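Local coordinates for endoglucanase EG-II (Hypocrea jecorina, PDB 3QR3), which hydrolyses internal beta-1,4-glucosidic bonds of cellulose as an endoglucanase whose catalytic domain is a TIM barrel of glycoside hydrolase family 5, at residues His219-Asp223 and Thr234-Ile238; Cys269-Cys274 and Ser319-Leu325. All coordinates share one frame; numbering follows the deposited sequence. Where two conformers were deposited one is given.

Interaction 1. Residues His219-Asp223 and Thr234-Ile238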
loop_
_atom_site.group_PDB
_atom_site.type_symbol
_atom_site.label_atom_id
_atom_site.label_comp_id
_atom_site.label_asym_id
_atom_site.label_seq_id
_atom_site.Cartn_x
_atom_site.Cartn_y
_atom_site.Cartn_z
ATOM N N HIS A 219 -7.870 3.337 1.645
ATOM C CA HIS A 219 -8.269 2.182 0.859
ATOM C C HIS A 219 -9.758 2.293 0.555
ATOM O O HIS A 219 -10.506 2.882 1.327
ATOM C CB HIS A 219 -8.051 0.900 1.668
ATOM C CG HIS A 219 -6.614 0.533 1.846
ATOM N ND1 HIS A 219 -6.216 -0.710 2.293
ATOM C CD2 HIS A 219 -5.477 1.230 1.610
ATOM C CE1 HIS A 219 -4.898 -0.756 2.341
ATOM N NE2 HIS A 219 -4.424 0.408 1.929
ATOM N N LYS A 220 -10.202 1.706 -0.549
ATOM C CA LYS A 220 -11.637 1.633 -0.806
ATOM C C LYS A 220 -11.938 0.582 -1.855
ATOM O O LYS A 220 -11.344 0.584 -2.935
ATOM C CB LYS A 220 -12.196 2.990 -1.256
ATOM C CG LYS A 220 -13.708 3.137 -1.050
ATOM C CD LYS A 220 -14.095 2.992 0.431
ATOM C CE LYS A 220 -15.603 3.088 0.638
ATOM N NZ LYS A 220 -16.358 1.968 -0.025
ATOM N N TYR A 221 -12.861 -0.315 -1.529
ATOM C CA TYR A 221 -13.313 -1.326 -2.472
ATOM C C TYR A 221 -14.698 -0.991 -3.007
ATOM O O TYR A 221 -15.336 -0.029 -2.568
ATOM C CB TYR A 221 -13.238 -2.738 -1.853
ATOM C CG TYR A 221 -11.800 -3.164 -1.727
ATOM C CD1 TYR A 221 -11.099 -3.624 -2.833
ATOM C CD2 TYR A 221 -11.121 -3.035 -0.530
ATOM C CE1 TYR A 221 -9.770 -3.983 -2.739
ATOM C CE2 TYR A 221 -9.792 -3.387 -0.427
ATOM C CZ TYR A 221 -9.124 -3.857 -1.533
ATOM O OH TYR A 221 -7.802 -4.208 -1.443
ATOM N N LEU A 222 -15.142 -1.759 -3.990
ATOM C CA LEU A 222 -16.314 -1.362 -4.757
ATOM C C LEU A 222 -17.459 -2.356 -4.632
ATOM O O LEU A 222 -18.512 -2.166 -5.234
ATOM C CB LEU A 222 -15.951 -1.140 -6.231
ATOM C CG LEU A 222 -15.167 0.144 -6.564
ATOM C CD1 LEU A 222 -13.749 0.122 -5.978
ATOM C CD2 LEU A 222 -15.113 0.360 -8.073
ATOM N N ASP A 223 -17.259 -3.405 -3.842
ATOM C CA ASP A 223 -18.325 -4.372 -3.626
ATOM C C ASP A 223 -19.257 -3.936 -2.495
ATOM O O ASP A 223 -18.995 -2.948 -1.805
ATOM C CB ASP A 223 -17.785 -5.797 -3.429
ATOM C CG ASP A 223 -16.786 -5.911 -2.290
ATOM O OD1 ASP A 223 -16.336 -4.867 -1.769
ATOM O OD2 ASP A 223 -16.447 -7.062 -1.917
ATOM N N THR A 234 -20.657 -2.508 -6.949
ATOM C CA THR A 234 -21.972 -1.957 -6.666
ATOM C C THR A 234 -21.905 -0.443 -6.457
ATOM O O THR A 234 -22.927 0.202 -6.221
ATOM C CB THR A 234 -22.581 -2.607 -5.401
ATOM O OG1 THR A 234 -21.758 -2.312 -4.268
ATOM C CG2 THR A 234 -22.663 -4.112 -5.552
ATOM N N THR A 235 -20.706 0.125 -6.537
ATOM C CA THR A 235 -20.544 1.562 -6.304
ATOM C C THR A 235 -19.265 2.070 -6.959
ATOM O O THR A 235 -18.315 1.305 -7.165
ATOM C CB THR A 235 -20.513 1.893 -4.784
ATOM O OG1 THR A 235 -20.415 3.312 -4.583
ATOM C CG2 THR A 235 -19.326 1.202 -4.101
ATOM N N ASN A 236 -19.250 3.356 -7.301
ATOM C CA ASN A 236 -18.027 4.010 -7.757
ATOM C C ASN A 236 -17.385 4.863 -6.655
ATOM O O ASN A 236 -16.361 5.512 -6.878
ATOM C CB ASN A 236 -18.294 4.851 -9.011
ATOM C CG ASN A 236 -19.289 5.958 -8.765
ATOM O OD1 ASN A 236 -19.445 6.425 -7.639
ATOM N ND2 ASN A 236 -19.971 6.386 -9.817
ATOM N N ASN A 237 -17.997 4.851 -5.469
ATOM C CA ASN A 237 -17.443 5.493 -4.271
ATOM C C ASN A 237 -17.337 7.014 -4.294
ATOM O O ASN A 237 -16.743 7.605 -3.396
ATOM C CB ASN A 237 -16.058 4.933 -3.962
ATOM C CG ASN A 237 -16.112 3.523 -3.454
ATOM O OD1 ASN A 237 -16.877 3.211 -2.536
ATOM N ND2 ASN A 237 -15.307 2.652 -4.052
ATOM N N ILE A 238 -17.889 7.655 -5.313
ATOM C CA ILE A 238 -17.745 9.101 -5.423
ATOM C C ILE A 238 -18.560 9.884 -4.383
ATOM O O ILE A 238 -18.008 10.703 -3.640
ATOM C CB ILE A 238 -18.100 9.600 -6.831
ATOM C CG1 ILE A 238 -17.125 9.009 -7.858
ATOM C CG2 ILE A 238 -18.106 11.136 -6.857
ATOM C CD1 ILE A 238 -17.552 9.220 -9.337
#
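Asn237 reaches across to the 219-223 segment and uses both ends of its side-chain amide. Its ND2 gives a hydrogen bond to Tyr221 O at 3.1 Å, fairly straight at 162° on the hydrogen; the carbonyl oxygen lies close to the Asn237 amide plane, while ND2 stands well above the plane of the Tyr221 carbonyl. On the other branch, OD1 accepts from Lys220 NZ at 2.8 Å, again from above the carbonyl plane. In Lys220, a chi1 of -159° sets CG anti to the backbone N and lays it on the amide, 3.4 Å from Asn237 CG; bends at chi2 and chi4 then curl the ammonium back to OD1. NZ also makes weak bonds to Tyr221 O and Asn226. With both its oxygen and its nitrogen engaged, the amide has its rotation fixed.

Further along, the backbone does the work. Thr234 N donates to Leu222 O at 2.8 Å, and Thr235 N adds a weak bond to the same oxygen. The Leu222 side chain packs alongside, its CG 3.4 Å from Thr235 O and its CD1 against Asn237 ND2. Thr235 OG1 takes the Asn237 N-H in an ST turn, and Asn236 OD1 takes that of Ile238 in an Asx turn, so the chain is already braced where helix 238-251 begins. Tyr221 OH turns elsewhere, to Glu260, and Asp223 OD2 to His230. Together these bonds close the neck of a beta-alpha loop of the TIM barrel, between strand 214-219 and helix 238-251.

Interaction 2. Residues Cys269-Cys274 and Ser319-Leu325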
loop_
_atom_site.group_PDB
_atom_site.type_symbol
_atom_site.label_atom_id
_atom_site.label_comp_id
_atom_site.label_asym_id
_atom_site.label_seq_id
_atom_site.Cartn_x
_atom_site.Cartn_y
_atom_site.Cartn_z
ATOM N N CYS A 269 -17.640 -3.886 -12.655
ATOM C CA CYS A 269 -16.438 -3.229 -12.141
ATOM C C CYS A 269 -15.736 -2.406 -13.212
ATOM O O CYS A 269 -15.163 -1.354 -12.920
ATOM C CB CYS A 269 -15.471 -4.248 -11.547
ATOM S SG CYS A 269 -16.185 -5.160 -10.168
ATOM N N ILE A 270 -15.766 -2.887 -14.451
ATOM C CA ILE A 270 -15.227 -2.112 -15.561
ATOM C C ILE A 270 -15.925 -0.761 -15.615
ATOM O O ILE A 270 -15.295 0.261 -15.866
ATOM C CB ILE A 270 -15.347 -2.860 -16.902
ATOM C CG1 ILE A 270 -14.304 -3.985 -16.953
ATOM C CG2 ILE A 270 -15.173 -1.888 -18.068
ATOM C CD1 ILE A 270 -14.441 -4.927 -18.138
ATOM N N GLN A 271 -17.226 -0.749 -15.343
ATOM C CA GLN A 271 -17.954 0.515 -15.308
ATOM C C GLN A 271 -17.641 1.322 -14.048
ATOM O O GLN A 271 -17.235 2.479 -14.144
ATOM C CB GLN A 271 -19.467 0.315 -15.456
ATOM C CG GLN A 271 -20.250 1.623 -15.292
ATOM C CD GLN A 271 -21.717 1.505 -15.675
ATOM O OE1 GLN A 271 -22.540 2.336 -15.287
ATOM N NE2 GLN A 271 -22.048 0.473 -16.439
ATOM N N ASP A 272 -17.813 0.715 -12.873
ATOM C CA ASP A 272 -17.636 1.427 -11.606
ATOM C C ASP A 272 -16.198 1.851 -11.321
ATOM O O ASP A 272 -15.954 2.947 -10.814
ATOM C CB ASP A 272 -18.185 0.607 -10.433
ATOM C CG ASP A 272 -19.702 0.501 -10.452
ATOM O OD1 ASP A 272 -20.337 1.143 -11.317
ATOM O OD2 ASP A 272 -20.263 -0.227 -9.602
ATOM N N MET A 273 -15.242 0.989 -11.635
ATOM C CA MET A 273 -13.848 1.330 -11.393
ATOM C C MET A 273 -13.413 2.470 -12.293
ATOM O O MET A 273 -12.631 3.327 -11.886
ATOM C CB MET A 273 -12.929 0.132 -11.599
ATOM C CG MET A 273 -11.455 0.472 -11.421
ATOM S SD MET A 273 -11.071 1.007 -9.733
ATOM C CE MET A 273 -11.198 -0.538 -8.830
ATOM N N CYS A 274 -13.910 2.482 -13.526
ATOM C CA CYS A 274 -13.504 3.528 -14.441
ATOM C C CYS A 274 -14.093 4.871 -14.003
ATOM O O CYS A 274 -13.430 5.889 -14.104
ATOM C CB CYS A 274 -13.841 3.174 -15.894
ATOM S SG CYS A 274 -12.695 1.914 -16.594
ATOM N N SER A 319 -8.924 -7.925 -17.622
ATOM C CA SER A 319 -9.800 -6.938 -18.233
ATOM C C SER A 319 -9.925 -5.645 -17.403
ATOM O O SER A 319 -10.005 -4.545 -17.962
ATOM C CB SER A 319 -11.175 -7.541 -18.551
ATOM O OG SER A 319 -11.799 -8.049 -17.389
ATOM N N LEU A 320 -9.915 -5.761 -16.080
ATOM C CA LEU A 320 -10.047 -4.562 -15.250
ATOM C C LEU A 320 -8.799 -3.687 -15.355
ATOM O O LEU A 320 -8.893 -2.463 -15.457
ATOM C CB LEU A 320 -10.341 -4.914 -13.786
ATOM C CG LEU A 320 -10.709 -3.699 -12.920
ATOM C CD1 LEU A 320 -12.076 -3.168 -13.297
ATOM C CD2 LEU A 320 -10.690 -4.044 -11.448
ATOM N N VAL A 321 -7.624 -4.306 -15.332
ATOM C CA VAL A 321 -6.385 -3.545 -15.488
ATOM C C VAL A 321 -6.357 -2.867 -16.864
ATOM O O VAL A 321 -6.181 -1.645 -16.971
ATOM C CB VAL A 321 -5.147 -4.431 -15.323
ATOM C CG1 VAL A 321 -3.895 -3.705 -15.812
ATOM C CG2 VAL A 321 -4.989 -4.874 -13.856
ATOM N N SER A 322 -6.551 -3.672 -17.907
ATOM C CA SER A 322 -6.497 -3.190 -19.278
ATOM C C SER A 322 -7.506 -2.073 -19.523
ATOM O O SER A 322 -7.169 -1.047 -20.117
ATOM C CB SER A 322 -6.743 -4.344 -20.255
ATOM O OG SER A 322 -6.864 -3.859 -21.573
ATOM N N SER A 323 -8.737 -2.271 -19.055
ATOM C CA SER A 323 -9.813 -1.313 -19.303
ATOM C C SER A 323 -9.797 -0.085 -18.381
ATOM O O SER A 323 -10.262 0.970 -18.783
ATOM C CB SER A 323 -11.186 -1.989 -19.173
ATOM O OG SER A 323 -11.287 -3.163 -19.970
ATOM N N CYS A 324 -9.272 -0.204 -17.159
ATOM C CA CYS A 324 -9.464 0.853 -16.162
ATOM C C CYS A 324 -8.209 1.400 -15.488
ATOM O O CYS A 324 -8.099 2.605 -15.262
ATOM C CB CYS A 324 -10.455 0.391 -15.088
ATOM S SG CYS A 324 -12.120 0.125 -15.716
ATOM N N LEU A 325 -7.274 0.529 -15.138
ATOM C CA LEU A 325 -6.109 0.977 -14.385
ATOM C C LEU A 325 -4.975 1.454 -15.273
ATOM O O LEU A 325 -4.293 2.429 -14.943
ATOM C CB LEU A 325 -5.616 -0.127 -13.451
ATOM C CG LEU A 325 -6.696 -0.634 -12.501
ATOM C CD1 LEU A 325 -6.123 -1.676 -11.557
ATOM C CD2 LEU A 325 -7.295 0.528 -11.720
#
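A disulfide-linked helix pair holds the C-terminal helix 319-325 against helix 267-281, one of the helices around the TIM barrel. The bond joins Cys274 SG to Cys324 SG at 2.1 Å, with a chi3 of -103°, and spans a close approach of the two backbones, with the CA atoms of Cys274 and Cys324 5.1 Å apart. The short axes approach to 9.0 Å and run in broadly the same direction, 39° apart.

Beside the disulfide, Ile270 is a knob in a hole formed by Ser319, Leu320, Ser323 and Cys324. Its CG1 is anti to the carbonyl carbon (chi1 -74°) and the chain is extended beyond it, so that CD1 points to the hydroxyls of Ser319 and Ser323, 4.1 Å from Ser323 OG, while CG2 lies over Ser323 CB and near the sulfur of Cys324. Ser323 OG donates back to Ser319 O, which also receives Ser323 N from the opposite face of its carbonyl plane, so the hydroxyl spends its proton within its own helix.

Leu320 meets the other helix through CD1, which touches Cys269 O and Cys269 CB and reaches Met273 CB at 3.8 Å; the Leu320 and Met273 side chains cross at about a right angle. Met273 CG then packs on Cys324 CB, 3.8 Å away, and on Leu325 CD2. Cys269 itself is joined through a second disulfide to Cys233, outside the pair. A covalent bridge flanked by a knob-into-hole and an apolar seam is the plan here: a disulfide-stapled helix-helix packing on the outside of the barrel.

Following the chain, strand 214-219 leads into interaction 1, where 219-223 and 234-238 close a loop with ten residues between them and deliver the chain into helix 238-251. Strand 256-261 comes next, and then helix 267-281 opens interaction 2, which spans 44 residues, including strand 287-296, before helix 319-325 returns to close it. The two loops follow in series, neither nesting nor crossing. They meet in space all the same, their centres 12 Å apart: Asp272 and Met273 of the helix lie against Thr235, Asn236 and Leu222. The Cys233-Cys269 disulfide joins the two regions covalently, tying the beta-alpha loop through helix 267-281 to the C-terminal helix.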